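Local atomic coordinates of 401aa long hypothetical glucose-1-phosphate thymidylyltransferase (Sulfolobus tokodaii, PDB entry 2GGO), a protein that probably transfers the nucleotidyl group of UTP or dTTP to sugar 1-phosphates, releasing diphosphate, in the synthesis of UDP-N-acetylglucosamine and UDP-N-acetylgalactosamine. Residues F228-K242 and V245-I259. Residues are numbered along the deposited sequence; the frame is centred on the assembly and turned at random.
Sequences FSQNLGNVEDNVKIK and VIIEEDAEIKSGTYI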
loop_
_atom_site.group_PDB
_atom_site.type_symbol
_atom_site.label_atom_id
_atom_site.label_comp_id
_atom_site.label_asym_id
_atom_site.label_seq_id
_atom_site.Cartn_x
_atom_site.Cartn_y
_atom_site.Cartn_z
ATOM N N PHE A 228 11.171 15.715 6.731
ATOM C CA PHE A 228 11.537 16.588 7.831
ATOM C C PHE A 228 10.786 17.921 7.767
ATOM O O PHE A 228 10.461 18.398 6.672
ATOM C CB PHE A 228 13.078 16.783 7.881
ATOM C CG PHE A 228 13.844 15.474 8.020
ATOM C CD1 PHE A 228 13.600 14.610 9.127
ATOM C CD2 PHE A 228 14.756 15.067 7.029
ATOM C CE1 PHE A 228 14.264 13.372 9.249
ATOM C CE2 PHE A 228 15.433 13.832 7.142
ATOM C CZ PHE A 228 15.188 12.986 8.265
ATOM N N SER A 229 10.503 18.495 8.944
ATOM C CA SER A 229 9.745 19.742 9.065
ATOM C C SER A 229 10.193 20.799 8.062
ATOM O O SER A 229 11.355 21.159 8.026
ATOM C CB SER A 229 9.868 20.309 10.477
ATOM O OG SER A 229 8.829 21.251 10.727
ATOM N N GLN A 230 9.270 21.270 7.228
ATOM C CA GLN A 230 9.559 22.330 6.272
ATOM C C GLN A 230 8.315 23.094 5.879
ATOM O O GLN A 230 7.227 22.560 5.904
ATOM C CB GLN A 230 10.254 21.780 5.009
ATOM C CG GLN A 230 9.518 20.657 4.292
ATOM C CD GLN A 230 10.172 20.292 2.959
ATOM O OE1 GLN A 230 10.422 21.167 2.118
ATOM N NE2 GLN A 230 10.454 18.997 2.761
ATOM N N ASN A 231 8.511 24.344 5.488
ATOM C CA ASN A 231 7.438 25.153 4.975
ATOM C C ASN A 231 7.837 25.759 3.640
ATOM O O ASN A 231 8.651 26.666 3.607
ATOM C CB ASN A 231 7.065 26.260 5.982
ATOM C CG ASN A 231 5.924 27.145 5.496
ATOM O OD1 ASN A 231 5.177 26.784 4.582
ATOM N ND2 ASN A 231 5.780 28.305 6.106
ATOM N N LEU A 232 7.239 25.263 2.554
ATOM C CA LEU A 232 7.368 25.868 1.216
ATOM C C LEU A 232 6.066 26.493 0.732
ATOM O O LEU A 232 5.896 26.696 -0.468
ATOM C CB LEU A 232 7.812 24.825 0.168
ATOM C CG LEU A 232 8.941 23.818 0.447
ATOM C CD1 LEU A 232 9.327 23.152 -0.839
ATOM C CD2 LEU A 232 10.149 24.449 1.079
ATOM N N GLY A 233 5.136 26.753 1.646
ATOM C CA GLY A 233 3.815 27.258 1.289
ATOM C C GLY A 233 3.551 28.601 1.948
ATOM O O GLY A 233 4.492 29.276 2.382
ATOM N N ASN A 234 2.281 29.000 2.031
ATOM C CA ASN A 234 1.903 30.277 2.589
ATOM C C ASN A 234 1.091 30.012 3.835
ATOM O O ASN A 234 0.111 29.290 3.767
ATOM C CB ASN A 234 1.071 31.040 1.558
ATOM C CG ASN A 234 0.330 32.221 2.150
ATOM O OD1 ASN A 234 0.916 33.039 2.882
ATOM N ND2 ASN A 234 -0.978 32.337 1.822
ATOM N N VAL A 235 1.521 30.552 4.968
ATOM C CA VAL A 235 0.826 30.392 6.241
ATOM C C VAL A 235 0.469 31.760 6.782
ATOM O O VAL A 235 1.352 32.615 6.966
ATOM C CB VAL A 235 1.688 29.659 7.272
ATOM C CG1 VAL A 235 0.967 29.547 8.606
ATOM C CG2 VAL A 235 2.072 28.301 6.751
ATOM N N GLU A 236 -0.825 31.975 7.036
ATOM C CA GLU A 236 -1.314 33.286 7.417
ATOM C C GLU A 236 -1.040 33.454 8.874
ATOM O O GLU A 236 -0.532 32.534 9.520
ATOM C CB GLU A 236 -2.812 33.394 7.187
ATOM C CG GLU A 236 -3.236 33.333 5.742
ATOM C CD GLU A 236 -4.732 33.602 5.551
ATOM O OE1 GLU A 236 -5.517 33.554 6.535
ATOM O OE2 GLU A 236 -5.120 33.860 4.380
ATOM N N ASP A 237 -1.383 34.620 9.410
ATOM C CA ASP A 237 -1.240 34.806 10.835
ATOM C C ASP A 237 -2.314 34.045 11.616
ATOM O O ASP A 237 -3.364 33.699 11.083
ATOM C CB ASP A 237 -1.086 36.281 11.251
ATOM C CG ASP A 237 -2.242 37.134 10.838
ATOM O OD1 ASP A 237 -3.293 36.599 10.434
ATOM O OD2 ASP A 237 -2.113 38.372 10.924
ATOM N N ASN A 238 -2.004 33.758 12.873
ATOM C CA ASN A 238 -2.839 32.944 13.736
ATOM C C ASN A 238 -3.049 31.517 13.325
ATOM O O ASN A 238 -4.140 31.001 13.445
ATOM C CB ASN A 238 -4.173 33.624 13.995
ATOM C CG ASN A 238 -3.992 34.845 14.791
ATOM O OD1 ASN A 238 -4.078 35.969 14.280
ATOM N ND2 ASN A 238 -3.644 34.654 16.050
ATOM N N VAL A 239 -1.988 30.893 12.845
ATOM C CA VAL A 239 -1.983 29.475 12.659
ATOM C C VAL A 239 -1.040 28.952 13.733
ATOM O O VAL A 239 0.026 29.487 13.901
ATOM C CB VAL A 239 -1.562 29.120 11.233
ATOM C CG1 VAL A 239 -1.574 27.624 11.041
ATOM C CG2 VAL A 239 -2.501 29.762 10.239
ATOM N N LYS A 240 -1.452 27.978 14.535
ATOM C CA LYS A 240 -0.548 27.406 15.505
ATOM C C LYS A 240 0.036 26.129 14.943
ATOM O O LYS A 240 -0.714 25.248 14.490
ATOM C CB LYS A 240 -1.242 27.101 16.829
ATOM C CG LYS A 240 -0.359 26.453 17.929
ATOM C CD LYS A 240 0.573 27.523 18.585
ATOM C CE LYS A 240 0.632 27.424 20.118
ATOM N NZ LYS A 240 -0.579 28.042 20.739
ATOM N N ILE A 241 1.368 26.008 14.985
ATOM C CA ILE A 241 2.021 24.748 14.627
ATOM C C ILE A 241 2.887 24.139 15.731
ATOM O O ILE A 241 3.759 24.798 16.287
ATOM C CB ILE A 241 2.839 24.890 13.358
ATOM C CG1 ILE A 241 2.000 25.560 12.273
ATOM C CG2 ILE A 241 3.335 23.535 12.931
ATOM C CD1 ILE A 241 2.754 25.895 11.007
ATOM N N LYS A 242 2.633 22.876 16.030
ATOM C CA LYS A 242 3.462 22.073 16.922
ATOM C C LYS A 242 4.036 20.830 16.204
ATOM O O LYS A 242 3.366 20.198 15.382
ATOM C CB LYS A 242 2.666 21.653 18.154
ATOM C CG LYS A 242 2.351 22.801 19.098
ATOM C CD LYS A 242 0.940 22.677 19.619
ATOM C CE LYS A 242 0.725 23.502 20.875
ATOM N NZ LYS A 242 -0.037 22.680 21.863
ATOM N N VAL A 245 5.926 19.312 10.757
ATOM C CA VAL A 245 4.942 19.632 9.752
ATOM C C VAL A 245 5.560 19.877 8.390
ATOM O O VAL A 245 6.370 20.775 8.237
ATOM C CB VAL A 245 4.101 20.852 10.192
ATOM C CG1 VAL A 245 2.964 21.091 9.239
ATOM C CG2 VAL A 245 3.527 20.597 11.578
ATOM N N ILE A 246 5.161 19.096 7.392
ATOM C CA ILE A 246 5.621 19.326 6.020
ATOM C C ILE A 246 4.557 20.123 5.281
ATOM O O ILE A 246 3.443 19.646 5.045
ATOM C CB ILE A 246 5.944 18.023 5.248
ATOM C CG1 ILE A 246 7.133 17.312 5.870
ATOM C CG2 ILE A 246 6.317 18.321 3.838
ATOM C CD1 ILE A 246 6.835 16.667 7.225
ATOM N N ILE A 247 4.912 21.351 4.933
ATOM C CA ILE A 247 4.046 22.172 4.119
ATOM C C ILE A 247 4.704 22.340 2.750
ATOM O O ILE A 247 5.806 22.903 2.633
ATOM C CB ILE A 247 3.753 23.539 4.771
ATOM C CG1 ILE A 247 3.311 23.347 6.221
ATOM C CG2 ILE A 247 2.695 24.269 3.956
ATOM C CD1 ILE A 247 3.206 24.586 7.067
ATOM N N GLU A 248 4.015 21.872 1.723
ATOM C CA GLU A 248 4.553 21.847 0.379
ATOM C C GLU A 248 4.174 23.066 -0.403
ATOM O O GLU A 248 3.348 23.871 0.027
ATOM C CB GLU A 248 4.013 20.662 -0.339
ATOM C CG GLU A 248 4.354 19.436 0.349
ATOM C CD GLU A 248 5.475 18.796 -0.337
ATOM O OE1 GLU A 248 6.625 19.355 -0.225
ATOM O OE2 GLU A 248 5.172 17.767 -1.022
ATOM N N GLU A 249 4.786 23.211 -1.571
ATOM C CA GLU A 249 4.660 24.439 -2.300
ATOM C C GLU A 249 3.256 24.606 -2.795
ATOM O O GLU A 249 2.584 23.642 -3.121
ATOM C CB GLU A 249 5.643 24.475 -3.463
ATOM C CG GLU A 249 5.635 23.225 -4.326
ATOM C CD GLU A 249 6.546 23.348 -5.578
ATOM O OE1 GLU A 249 7.643 23.986 -5.482
ATOM O OE2 GLU A 249 6.136 22.802 -6.649
ATOM N N ASP A 250 2.837 25.856 -2.832
ATOM C CA ASP A 250 1.511 26.249 -3.248
ATOM C C ASP A 250 0.427 26.011 -2.207
ATOM O O ASP A 250 -0.697 26.442 -2.407
ATOM C CB ASP A 250 1.171 25.653 -4.609
ATOM C CG ASP A 250 2.137 26.130 -5.677
ATOM O OD1 ASP A 250 2.426 27.355 -5.661
ATOM O OD2 ASP A 250 2.637 25.294 -6.485
ATOM N N ALA A 251 0.783 25.386 -1.080
ATOM C CA ALA A 251 -0.164 25.154 0.003
ATOM C C ALA A 251 -0.422 26.439 0.793
ATOM O O ALA A 251 0.502 27.232 1.051
ATOM C CB ALA A 251 0.288 23.983 0.909
ATOM N N GLU A 252 -1.689 26.648 1.148
ATOM C CA GLU A 252 -2.134 27.874 1.798
ATOM C C GLU A 252 -2.808 27.471 3.075
ATOM O O GLU A 252 -3.711 26.625 3.045
ATOM C CB GLU A 252 -3.153 28.597 0.910
ATOM C CG GLU A 252 -3.316 30.105 1.259
ATOM C CD GLU A 252 -4.718 30.708 0.898
ATOM O OE1 GLU A 252 -5.535 30.028 0.189
ATOM O OE2 GLU A 252 -4.982 31.877 1.338
ATOM N N ILE A 253 -2.368 28.057 4.187
ATOM C CA ILE A 253 -2.928 27.796 5.514
ATOM C C ILE A 253 -3.456 29.071 6.191
ATOM O O ILE A 253 -2.717 29.995 6.472
ATOM C CB ILE A 253 -1.907 27.121 6.415
ATOM C CG1 ILE A 253 -1.200 25.969 5.645
ATOM C CG2 ILE A 253 -2.559 26.701 7.673
ATOM C CD1 ILE A 253 -0.533 24.946 6.482
ATOM N N LYS A 254 -4.760 29.085 6.438
ATOM C CA LYS A 254 -5.498 30.248 6.858
ATOM C C LYS A 254 -5.645 30.281 8.344
ATOM O O LYS A 254 -5.548 29.259 9.038
ATOM C CB LYS A 254 -6.881 30.243 6.210
ATOM C CG LYS A 254 -6.818 30.103 4.701
ATOM C CD LYS A 254 -8.155 30.379 4.067
ATOM C CE LYS A 254 -8.134 30.303 2.494
ATOM N NZ LYS A 254 -9.526 30.089 1.953
ATOM N N SER A 255 -5.856 31.489 8.827
ATOM C CA SER A 255 -5.824 31.783 10.250
ATOM C C SER A 255 -6.807 30.920 11.038
ATOM O O SER A 255 -7.815 30.454 10.498
ATOM C CB SER A 255 -6.094 33.276 10.454
ATOM O OG SER A 255 -5.269 34.033 9.559
ATOM N N GLY A 256 -6.485 30.667 12.302
ATOM C CA GLY A 256 -7.361 29.876 13.142
ATOM C C GLY A 256 -7.023 28.412 13.044
ATOM O O GLY A 256 -7.427 27.619 13.896
ATOM N N THR A 257 -6.255 28.050 12.025
ATOM C CA THR A 257 -5.823 26.673 11.876
ATOM C C THR A 257 -4.845 26.253 12.961
ATOM O O THR A 257 -4.001 27.034 13.353
ATOM C CB THR A 257 -5.235 26.423 10.521
ATOM O OG1 THR A 257 -6.221 26.702 9.539
ATOM C CG2 THR A 257 -4.788 24.996 10.388
ATOM N N TYR A 258 -4.997 25.018 13.446
ATOM C CA TYR A 258 -4.203 24.462 14.555
ATOM C C TYR A 258 -3.682 23.094 14.150
ATOM O O TYR A 258 -4.451 22.194 13.814
ATOM C CB TYR A 258 -5.059 24.290 15.797
ATOM C CG TYR A 258 -4.317 24.176 17.129
ATOM C CD1 TYR A 258 -4.066 25.309 17.908
ATOM C CD2 TYR A 258 -3.918 22.932 17.635
ATOM C CE1 TYR A 258 -3.445 25.216 19.149
ATOM C CE2 TYR A 258 -3.292 22.829 18.898
ATOM C CZ TYR A 258 -3.063 23.979 19.629
ATOM O OH TYR A 258 -2.465 23.916 20.852
ATOM N N ILE A 259 -2.357 22.945 14.155
ATOM C CA ILE A 259 -1.696 21.744 13.616
ATOM C C ILE A 259 -0.888 21.122 14.747
ATOM O O ILE A 259 -0.074 21.790 15.353
ATOM C CB ILE A 259 -0.829 22.133 12.356
ATOM C CG1 ILE A 259 -1.717 22.754 11.266
ATOM C CG2 ILE A 259 -0.058 20.978 11.783
ATOM C CD1 ILE A 259 -0.910 23.282 10.045
HETATM O O HOH W 1 4.098 28.334 -2.197
#
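Residues 228-242 lie on residues 245-259 as one turn of a left-handed parallel beta-helix on the next, with Gln-230 and Asn-231 paired in parallel to Ile-246 and Ile-247, Asn-234 and Val-235 to Glu-252 and Ile-253, and Lys-240 and Ile-241 to Tyr-258 and Ile-259. Backbone bonds stitch each side: Ile-247 N gives to Gln-230 O at 2.8 Å, and Asn-234 N meets Ala-251 O almost straight (173°). Between the first two sides the register slips by two residues, and there one water links Leu-232 O to Asp-250 N.

Inside the coil, Val-235 CG2 comes across the end of Ile-247 at 3.9 Å from CD1, while Val-239 CG1 meets Ile-253 CG2 at 3.6 Å, again at nearly a right angle. Asn-231 also turns inward; with CG anti to its own N (chi1 -180°), OD1 reaches 3.5 Å from Ile-247 CB and accepts a hydrogen bond from Gly-233 N, above its carbonyl plane, forming an Asx turn.

Outside, the CB and CG of Lys-240 lie obliquely against the CD1-CE1 side of the Tyr-258 ring, and Lys-242 NZ donates to Tyr-258 OH at 2.9 Å. At the corner before this side Glu-236 runs alongside Lys-254, its OE1 accepting from Ser-255 N on the anti side, 33° out of the carboxylate plane. Glu-236 OE2 sits 3.6 Å from Glu-252 OE2, probably unfavourable unless a proton or other charges offset it. The inward side chains are thus largely apolar, Asn-231 excepted, and backbone bonds join the coils, reinforced outside by Lys-242 to Tyr-258 and Glu-236 to Ser-255, as befits a hexapeptide-repeat transferase.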